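PDB 3H1Q: ethanolamine utilization protein EutJ from Carboxydothermus hydrogenoformans Z-2901, which binds ATP in the cleft of an actin-like ATPase fold and presumably serves the ethanolamine utilization pathway. Local coordinates for residues 142-145 with 150-153; 126-131 with 262-267; 228-233 with 248-253. All coordinates share one frame; numbering follows the deposited sequence.

The three contacts show how an actin-like domain carries its ATP cleft on a sheet and two helices. Interaction 1, a hairpin, and interaction 2, a pair of helices beside the nucleotide, have centres about 11 Å apart and join where Asp-145 OD2 meets Thr-264 OG1 at 2.9 Å, a probable hydrogen bond. The Asp-145 side chain comes to about 3 Å from ATP (nearest atoms). Interaction 3 lies as far from interaction 1 but away from the annotated sites. Strands 141-146 and 230-233 are neighbours in one sheet, bonded at Ile-142 O to Tyr-231 N, 2.8 Å. Interactions 2 and 3 touch through Val-263 CG2 and Val-233 CG1 at 4.1 Å.

Interaction 1 of 3, residues 142-145 with 150-153; sequences IVVD and TTGI
Val-144 lays its CG1 methyl against two side chains of the neighbouring strand, Thr-151 CG2 at 3.9 Å and Ile-153 CD1 at 4.0 Å. The isoleucine runs alongside it, pointing the same way, while the threonine meets it at a slant. With CG1 anti to the backbone N (chi1 178°), the valine turns that branch to the partner strand, and Val-217 of helix 199-220 covers both Val-144 and Ile-153. Thr-151 divides its branches: CG2 joins the apolar patch, and OG1 is hydrogen-bonded to Thr-169 O. The backbones form an antiparallel hairpin, 170° between strand directions, in which Asp-145 and Gly-152 are a hydrogen-bonded pair. Its bond, Gly-152 N to Asp-145 O at 3.0 Å, is weak and bent to 124° at the hydrogen; a CA-H contact from Thr-151 CA, 3.3 Å, reaches the same oxygen. The turn carries Gly-148, which binds ATP, and this glycine-rich hairpin is consistent with the second phosphate loop of actin-like ATPases. Asp-145, on the face opposite Val-144, touches ATP and hydrogen-bonds Thr-264. The chemistry is split by face: hydrocarbon packing toward the helix, and a carboxylate, steadied by a second-shell hydroxyl, toward the nucleotide.

Interaction 2 of 3, residues 126-131 with 262-267; sequences VDEPVA and LVTPLG. With ATP (adenosine-5'-triphosphate), chain C.
The gamma-phosphate end of the ATP pocket borders this contact, where the first turns of two helices come together. Glu-128, at the start of helix 128-136, directs its carboxylate to the nucleotide: OE2 lies 3.5 Å and OE1 3.6 Å from O3G of ATP, so both oxygens line the site beside O3G, with no hydrogen bond between them and the phosphate. Nearer the backbone, Glu-128 CB rests on Thr-264 CG2 at 4.0 Å. That methyl also meets Ala-131 CB at 3.8 Å, one turn further along, and thus fits between two positions of the facing helix. A chi1 of -52° puts Thr-264 OG1 beside the backbone N, where it bonds Asp-145 OD2, and turns CG2 to helix 128-136. In actin-like ATPases two such helices, each linking the halves of the molecule, face each other across the floor of the cleft, and segments 126-131 and 262-267 fit these connecting elements. Small residues allow the approach: the CA atoms of Ala-131 and Gly-267 are 4.4 Å apart, and Ala-131 O faces Gly-267 CA at 4.0 Å. The Glu-128 side chain also touches Pro-100, Pro-101 and Asp-34, while Lys-193, Glu-190 and Gly-235 hydrogen-bond ATP.

Interaction 3 of 3, residues 228-233 with 248-253; sequences LPVYVV and RFLGKE
Val-230 receives Leu-250, at the end of helix 242-250, and Lys-252 of the loop that leaves it. Its strand, 230-233, is the outermost of the mixed four-stranded sheet in this half of the actin-like fold, and the helix that follows it in the chain covers the same face as helix 199-220, where Leu-250 leans on Val-217. The apolar contacts come first. Val-230 uses its two methyls for different partners: CG1 meets Leu-250 CD2 at 4.3 Å, while CG2 takes Lys-252 CE at 3.7 Å. The valine and lysine side chains cross at about a right angle, and the touching carbon of the lysine is CE. Val-230 also touches Ile-142 of the adjacent strand. An alanine in place of Lys-252 would remove the chain from CG onward and would probably leave Val-230 CG2 and Leu-228 O without the CE methylene that covers them. The backbone turns between the two contacts. Gly-251 leaves the helix with positive phi (122°), a conformation that suits glycine, and Lys-252 follows at once with its CB directed to the strand. Beyond it, the chain runs along the strand, and Gln-255 exchanges backbone hydrogen bonds with Val-230 and Val-232. No hydrogen bond joins the two segments. The lysine chain is extended through chi2 and chi3 and bends at chi4 (-79°), which turns NZ aside from Leu-228 O. The atom nearest that oxygen is therefore carbon: Lys-252 CE lies 3.3 Å from Leu-228 O, and Lys-252 NZ 4.0 Å.

Interaction 1 of 3, residues 142-145 with 150-153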
loop_
_atom_site.group_PDB
_atom_site.type_symbol
_atom_site.label_atom_id
_atom_site.label_comp_id
_atom_site.label_asym_id
_atom_site.label_seq_id
_atom_site.Cartn_x
_atom_site.Cartn_y
_atom_site.Cartn_z
ATOM N N ILE A 142 12.291 -0.775 10.376
ATOM C CA ILE A 142 12.166 -1.686 9.284
ATOM C C ILE A 142 10.752 -1.610 8.776
ATOM O O ILE A 142 9.809 -1.570 9.584
ATOM C CB ILE A 142 12.489 -3.072 9.740
ATOM C CG1 ILE A 142 14.007 -3.156 9.929
ATOM C CG2 ILE A 142 11.950 -4.115 8.746
ATOM C CD1 ILE A 142 14.521 -4.479 10.446
ATOM N N VAL A 143 10.602 -1.560 7.449
ATOM C CA VAL A 143 9.286 -1.469 6.846
ATOM C C VAL A 143 8.989 -2.706 6.032
ATOM O O VAL A 143 9.787 -3.153 5.244
ATOM C CB VAL A 143 9.113 -0.197 5.978
ATOM C CG1 VAL A 143 7.672 -0.106 5.457
ATOM C CG2 VAL A 143 9.487 1.068 6.759
ATOM N N VAL A 144 7.816 -3.252 6.226
ATOM C CA VAL A 144 7.477 -4.486 5.594
ATOM C C VAL A 144 6.157 -4.228 4.870
ATOM O O VAL A 144 5.061 -4.452 5.399
ATOM C CB VAL A 144 7.381 -5.623 6.651
ATOM C CG1 VAL A 144 6.975 -6.936 6.010
ATOM C CG2 VAL A 144 8.700 -5.769 7.392
ATOM N N ASP A 145 6.265 -3.707 3.659
ATOM C CA ASP A 145 5.097 -3.454 2.847
ATOM C C ASP A 145 4.616 -4.806 2.376
ATOM O O ASP A 145 5.263 -5.440 1.569
ATOM C CB ASP A 145 5.484 -2.570 1.662
ATOM C CG ASP A 145 4.278 -1.914 0.976
ATOM O OD1 ASP A 145 3.143 -2.458 1.057
ATOM O OD2 ASP A 145 4.476 -0.842 0.338
ATOM N N THR A 150 3.444 -8.932 -4.217
ATOM C CA THR A 150 4.713 -9.106 -3.532
ATOM C C THR A 150 4.744 -8.368 -2.195
ATOM O O THR A 150 4.080 -7.334 -2.026
ATOM C CB THR A 150 5.953 -8.656 -4.337
ATOM O OG1 THR A 150 6.001 -7.226 -4.372
ATOM C CG2 THR A 150 5.993 -9.258 -5.743
ATOM N N THR A 151 5.534 -8.913 -1.264
ATOM C CA THR A 151 5.985 -8.198 -0.083
ATOM C C THR A 151 7.266 -7.500 -0.473
ATOM O O THR A 151 7.829 -7.809 -1.498
ATOM C CB THR A 151 6.272 -9.173 1.051
ATOM O OG1 THR A 151 5.192 -10.122 1.150
ATOM C CG2 THR A 151 6.473 -8.417 2.392
ATOM N N GLY A 152 7.739 -6.575 0.343
ATOM C CA GLY A 152 8.854 -5.751 -0.055
ATOM C C GLY A 152 9.537 -5.151 1.140
ATOM O O GLY A 152 9.254 -4.015 1.543
ATOM N N ILE A 153 10.457 -5.922 1.702
ATOM C CA ILE A 153 11.204 -5.519 2.893
ATOM C C ILE A 153 12.122 -4.335 2.602
ATOM O O ILE A 153 12.514 -4.114 1.455
ATOM C CB ILE A 153 12.047 -6.693 3.440
ATOM C CG1 ILE A 153 11.364 -8.052 3.176
ATOM C CG2 ILE A 153 12.349 -6.487 4.911
ATOM C CD1 ILE A 153 10.061 -8.267 3.889
#

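Interaction 2 of 3, residues 126-131 with 262-267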
loop_
_atom_site.group_PDB
_atom_site.type_symbol
_atom_site.label_atom_id
_atom_site.label_comp_id
_atom_site.label_asym_id
_atom_site.label_seq_id
_atom_site.Cartn_x
_atom_site.Cartn_y
_atom_site.Cartn_z
ATOM N N VAL A 126 8.867 7.855 -6.912
ATOM C CA VAL A 126 9.296 7.453 -5.561
ATOM C C VAL A 126 9.482 5.934 -5.491
ATOM O O VAL A 126 8.886 5.193 -6.292
ATOM C CB VAL A 126 8.297 7.924 -4.525
ATOM N N ASP A 127 10.355 5.498 -4.570
ATOM C CA ASP A 127 10.464 4.078 -4.147
ATOM C C ASP A 127 9.479 3.899 -3.029
ATOM O O ASP A 127 9.429 4.729 -2.109
ATOM C CB ASP A 127 11.824 3.754 -3.528
ATOM C CG ASP A 127 12.956 3.745 -4.536
ATOM O OD1 ASP A 127 12.784 3.123 -5.619
ATOM O OD2 ASP A 127 14.029 4.339 -4.223
ATOM N N GLU A 128 8.716 2.814 -3.092
ATOM C CA GLU A 128 7.699 2.535 -2.094
ATOM C C GLU A 128 8.312 2.568 -0.683
ATOM O O GLU A 128 7.781 3.229 0.206
ATOM C CB GLU A 128 6.990 1.218 -2.413
ATOM C CG GLU A 128 7.029 0.858 -3.904
ATOM C CD GLU A 128 5.760 0.204 -4.394
ATOM O OE1 GLU A 128 5.761 -1.026 -4.638
ATOM O OE2 GLU A 128 4.753 0.922 -4.538
ATOM N N PRO A 129 9.453 1.887 -0.474
ATOM C CA PRO A 129 10.186 2.085 0.762
ATOM C C PRO A 129 10.274 3.535 1.200
ATOM O O PRO A 129 9.975 3.837 2.343
ATOM C CB PRO A 129 11.580 1.582 0.402
ATOM C CG PRO A 129 11.337 0.505 -0.604
ATOM C CD PRO A 129 9.972 0.719 -1.209
ATOM N N VAL A 130 10.689 4.428 0.311
ATOM C CA VAL A 130 10.868 5.831 0.700
ATOM C C VAL A 130 9.531 6.412 1.150
ATOM O O VAL A 130 9.468 7.189 2.100
ATOM C CB VAL A 130 11.485 6.649 -0.437
ATOM N N ALA A 131 8.464 5.983 0.482
ATOM C CA ALA A 131 7.133 6.530 0.686
ATOM C C ALA A 131 6.583 6.041 2.012
ATOM O O ALA A 131 6.446 6.820 2.972
ATOM C CB ALA A 131 6.203 6.118 -0.474
ATOM N N LEU A 262 -3.337 1.922 3.090
ATOM C CA LEU A 262 -3.253 3.315 2.718
ATOM C C LEU A 262 -1.915 3.970 3.000
ATOM O O LEU A 262 -1.662 5.129 2.615
ATOM C CB LEU A 262 -4.368 4.087 3.412
ATOM C CG LEU A 262 -5.706 3.769 2.769
ATOM C CD1 LEU A 262 -6.853 4.321 3.601
ATOM C CD2 LEU A 262 -5.692 4.351 1.352
ATOM N N VAL A 263 -1.035 3.253 3.672
ATOM C CA VAL A 263 0.134 3.986 4.178
ATOM C C VAL A 263 1.020 4.479 3.038
ATOM O O VAL A 263 1.368 5.659 3.025
ATOM C CB VAL A 263 0.941 3.237 5.305
ATOM C CG1 VAL A 263 2.109 4.091 5.803
ATOM C CG2 VAL A 263 0.010 2.864 6.450
ATOM N N THR A 264 1.346 3.599 2.083
ATOM C CA THR A 264 2.241 3.971 0.989
ATOM C C THR A 264 1.572 5.018 0.123
ATOM O O THR A 264 2.163 6.077 -0.111
ATOM C CB THR A 264 2.702 2.760 0.110
ATOM O OG1 THR A 264 3.227 1.722 0.950
ATOM C CG2 THR A 264 3.801 3.186 -0.882
ATOM N N PRO A 265 0.338 4.734 -0.351
ATOM C CA PRO A 265 -0.359 5.736 -1.147
ATOM C C PRO A 265 -0.273 7.150 -0.530
ATOM O O PRO A 265 0.140 8.099 -1.221
ATOM C CB PRO A 265 -1.780 5.209 -1.176
ATOM C CG PRO A 265 -1.616 3.726 -1.098
ATOM C CD PRO A 265 -0.455 3.496 -0.211
ATOM N N LEU A 266 -0.587 7.286 0.759
ATOM C CA LEU A 266 -0.524 8.581 1.402
ATOM C C LEU A 266 0.883 9.094 1.349
ATOM O O LEU A 266 1.097 10.301 1.247
ATOM C CB LEU A 266 -0.978 8.513 2.856
ATOM C CG LEU A 266 -0.658 9.747 3.726
ATOM C CD1 LEU A 266 -1.484 10.978 3.358
ATOM C CD2 LEU A 266 -0.851 9.416 5.201
ATOM N N GLY A 267 1.848 8.190 1.447
ATOM C CA GLY A 267 3.264 8.589 1.426
ATOM C C GLY A 267 3.699 9.176 0.083
ATOM O O GLY A 267 4.372 10.199 0.038
HETATM P PG ATP C . 1.125 -2.038 -2.909
HETATM O O1G ATP C . -0.074 -1.146 -2.621
HETATM O O2G ATP C . 1.623 -2.795 -1.708
HETATM O O3G ATP C . 2.285 -1.304 -3.571
HETATM P PB ATP C . -0.957 -3.595 -3.938
HETATM O O1B ATP C . -1.249 -4.779 -4.793
HETATM O O2B ATP C . -1.784 -2.368 -4.210
HETATM O O3B ATP C . 0.603 -3.222 -3.878
HETATM P PA ATP C . -1.992 -3.479 -1.169
HETATM O O1A ATP C . -2.961 -2.428 -1.627
HETATM O O2A ATP C . -0.934 -3.091 -0.167
HETATM O O3A ATP C . -1.166 -4.105 -2.416
HETATM O "O5'" ATP C . -2.798 -4.783 -0.699
HETATM C "C5'" ATP C . -3.698 -5.525 -1.504
HETATM C "C4'" ATP C . -3.993 -6.756 -0.674
HETATM O "O4'" ATP C . -4.547 -6.351 0.582
HETATM C "C3'" ATP C . -5.036 -7.630 -1.328
HETATM O "O3'" ATP C . -4.639 -9.006 -1.297
HETATM C "C2'" ATP C . -6.251 -7.514 -0.448
HETATM O "O2'" ATP C . -6.981 -8.734 -0.405
HETATM C "C1'" ATP C . -5.690 -7.136 0.912
HETATM N N9 ATP C . -6.847 -6.532 1.656
HETATM C C8 ATP C . -7.531 -5.402 1.371
HETATM N N7 ATP C . -8.580 -5.217 2.220
HETATM C C5 ATP C . -8.603 -6.254 3.076
HETATM C C6 ATP C . -9.431 -6.695 4.233
HETATM N N6 ATP C . -10.485 -5.969 4.672
HETATM N N1 ATP C . -9.096 -7.858 4.851
HETATM C C2 ATP C . -8.059 -8.620 4.463
HETATM N N3 ATP C . -7.257 -8.277 3.432
HETATM C C4 ATP C . -7.468 -7.127 2.701
#

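Interaction 3 of 3, residues 228-233 with 248-253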
loop_
_atom_site.group_PDB
_atom_site.type_symbol
_atom_site.label_atom_id
_atom_site.label_comp_id
_atom_site.label_asym_id
_atom_site.label_seq_id
_atom_site.Cartn_x
_atom_site.Cartn_y
_atom_site.Cartn_z
ATOM N N LEU A 228 16.152 -2.003 15.740
ATOM C CA LEU A 228 15.201 -1.516 14.741
ATOM C C LEU A 228 13.743 -1.900 14.993
ATOM O O LEU A 228 13.409 -3.106 15.041
ATOM C CB LEU A 228 15.607 -1.966 13.333
ATOM C CG LEU A 228 16.831 -1.299 12.704
ATOM C CD1 LEU A 228 17.361 -2.155 11.556
ATOM C CD2 LEU A 228 16.511 0.135 12.250
ATOM N N PRO A 229 12.876 -0.869 15.163
ATOM C CA PRO A 229 11.429 -1.046 15.207
ATOM C C PRO A 229 10.947 -1.580 13.880
ATOM O O PRO A 229 11.640 -1.460 12.877
ATOM C CB PRO A 229 10.911 0.370 15.444
ATOM C CG PRO A 229 12.030 1.044 16.158
ATOM C CD PRO A 229 13.250 0.525 15.470
ATOM N N VAL A 230 9.767 -2.173 13.884
ATOM C CA VAL A 230 9.300 -2.950 12.757
ATOM C C VAL A 230 7.845 -2.623 12.452
ATOM O O VAL A 230 6.962 -2.737 13.311
ATOM C CB VAL A 230 9.486 -4.439 13.028
ATOM C CG1 VAL A 230 8.805 -5.280 11.973
ATOM C CG2 VAL A 230 10.952 -4.739 13.095
ATOM N N TYR A 231 7.606 -2.219 11.211
ATOM C CA TYR A 231 6.340 -1.653 10.839
ATOM C C TYR A 231 5.784 -2.466 9.729
ATOM O O TYR A 231 6.399 -2.599 8.699
ATOM C CB TYR A 231 6.570 -0.238 10.385
ATOM C CG TYR A 231 7.107 0.647 11.477
ATOM C CD1 TYR A 231 6.249 1.424 12.251
ATOM C CD2 TYR A 231 8.473 0.721 11.738
ATOM C CE1 TYR A 231 6.728 2.266 13.256
ATOM C CE2 TYR A 231 8.968 1.571 12.756
ATOM C CZ TYR A 231 8.080 2.338 13.505
ATOM O OH TYR A 231 8.541 3.166 14.506
ATOM N N VAL A 232 4.629 -3.042 9.935
ATOM C CA VAL A 232 4.060 -3.840 8.900
ATOM C C VAL A 232 2.899 -3.076 8.297
ATOM O O VAL A 232 1.889 -2.865 8.953
ATOM C CB VAL A 232 3.622 -5.182 9.441
ATOM C CG1 VAL A 232 2.818 -5.934 8.409
ATOM C CG2 VAL A 232 4.844 -5.983 9.860
ATOM N N VAL A 233 3.052 -2.640 7.051
ATOM C CA VAL A 233 2.013 -1.892 6.363
ATOM C C VAL A 233 1.568 -2.690 5.154
ATOM O O VAL A 233 2.120 -3.754 4.912
ATOM C CB VAL A 233 2.513 -0.517 5.924
ATOM C CG1 VAL A 233 3.039 0.253 7.114
ATOM C CG2 VAL A 233 3.575 -0.657 4.874
ATOM N N ARG A 248 4.267 -12.906 16.525
ATOM C CA ARG A 248 4.834 -14.149 17.077
ATOM C C ARG A 248 5.926 -14.710 16.179
ATOM O O ARG A 248 7.113 -14.582 16.505
ATOM C CB ARG A 248 3.755 -15.212 17.337
ATOM N N PHE A 249 5.528 -15.293 15.041
ATOM C CA PHE A 249 6.440 -16.063 14.185
ATOM C C PHE A 249 7.716 -15.337 13.848
ATOM O O PHE A 249 8.740 -15.962 13.603
ATOM C CB PHE A 249 5.763 -16.498 12.899
ATOM C CG PHE A 249 4.543 -17.310 13.120
ATOM C CD1 PHE A 249 4.636 -18.634 13.521
ATOM C CD2 PHE A 249 3.286 -16.757 12.923
ATOM C CE1 PHE A 249 3.482 -19.409 13.733
ATOM C CE2 PHE A 249 2.116 -17.517 13.129
ATOM C CZ PHE A 249 2.217 -18.846 13.537
ATOM N N LEU A 250 7.652 -14.013 13.832
ATOM C CA LEU A 250 8.836 -13.212 13.552
ATOM C C LEU A 250 9.800 -13.227 14.743
ATOM O O LEU A 250 11.019 -13.363 14.572
ATOM C CB LEU A 250 8.450 -11.780 13.174
ATOM C CG LEU A 250 9.641 -10.830 13.035
ATOM C CD1 LEU A 250 10.337 -11.001 11.700
ATOM C CD2 LEU A 250 9.188 -9.401 13.221
ATOM N N GLY A 251 9.247 -13.098 15.945
ATOM C CA GLY A 251 10.068 -13.028 17.126
ATOM C C GLY A 251 9.827 -11.755 17.891
ATOM O O GLY A 251 9.690 -11.796 19.109
ATOM N N LYS A 252 9.790 -10.613 17.208
ATOM C CA LYS A 252 9.377 -9.393 17.905
ATOM C C LYS A 252 8.030 -8.864 17.442
ATOM O O LYS A 252 7.584 -9.165 16.320
ATOM C CB LYS A 252 10.465 -8.302 17.945
ATOM C CG LYS A 252 11.259 -8.063 16.670
ATOM C CD LYS A 252 12.456 -7.150 16.985
ATOM C CE LYS A 252 12.931 -6.340 15.762
ATOM N NZ LYS A 252 13.789 -7.098 14.776
ATOM N N GLU A 253 7.374 -8.124 18.341
ATOM C CA GLU A 253 6.057 -7.540 18.088
ATOM C C GLU A 253 6.175 -6.527 16.964
ATOM O O GLU A 253 7.218 -5.885 16.792
ATOM C CB GLU A 253 5.474 -6.892 19.368
#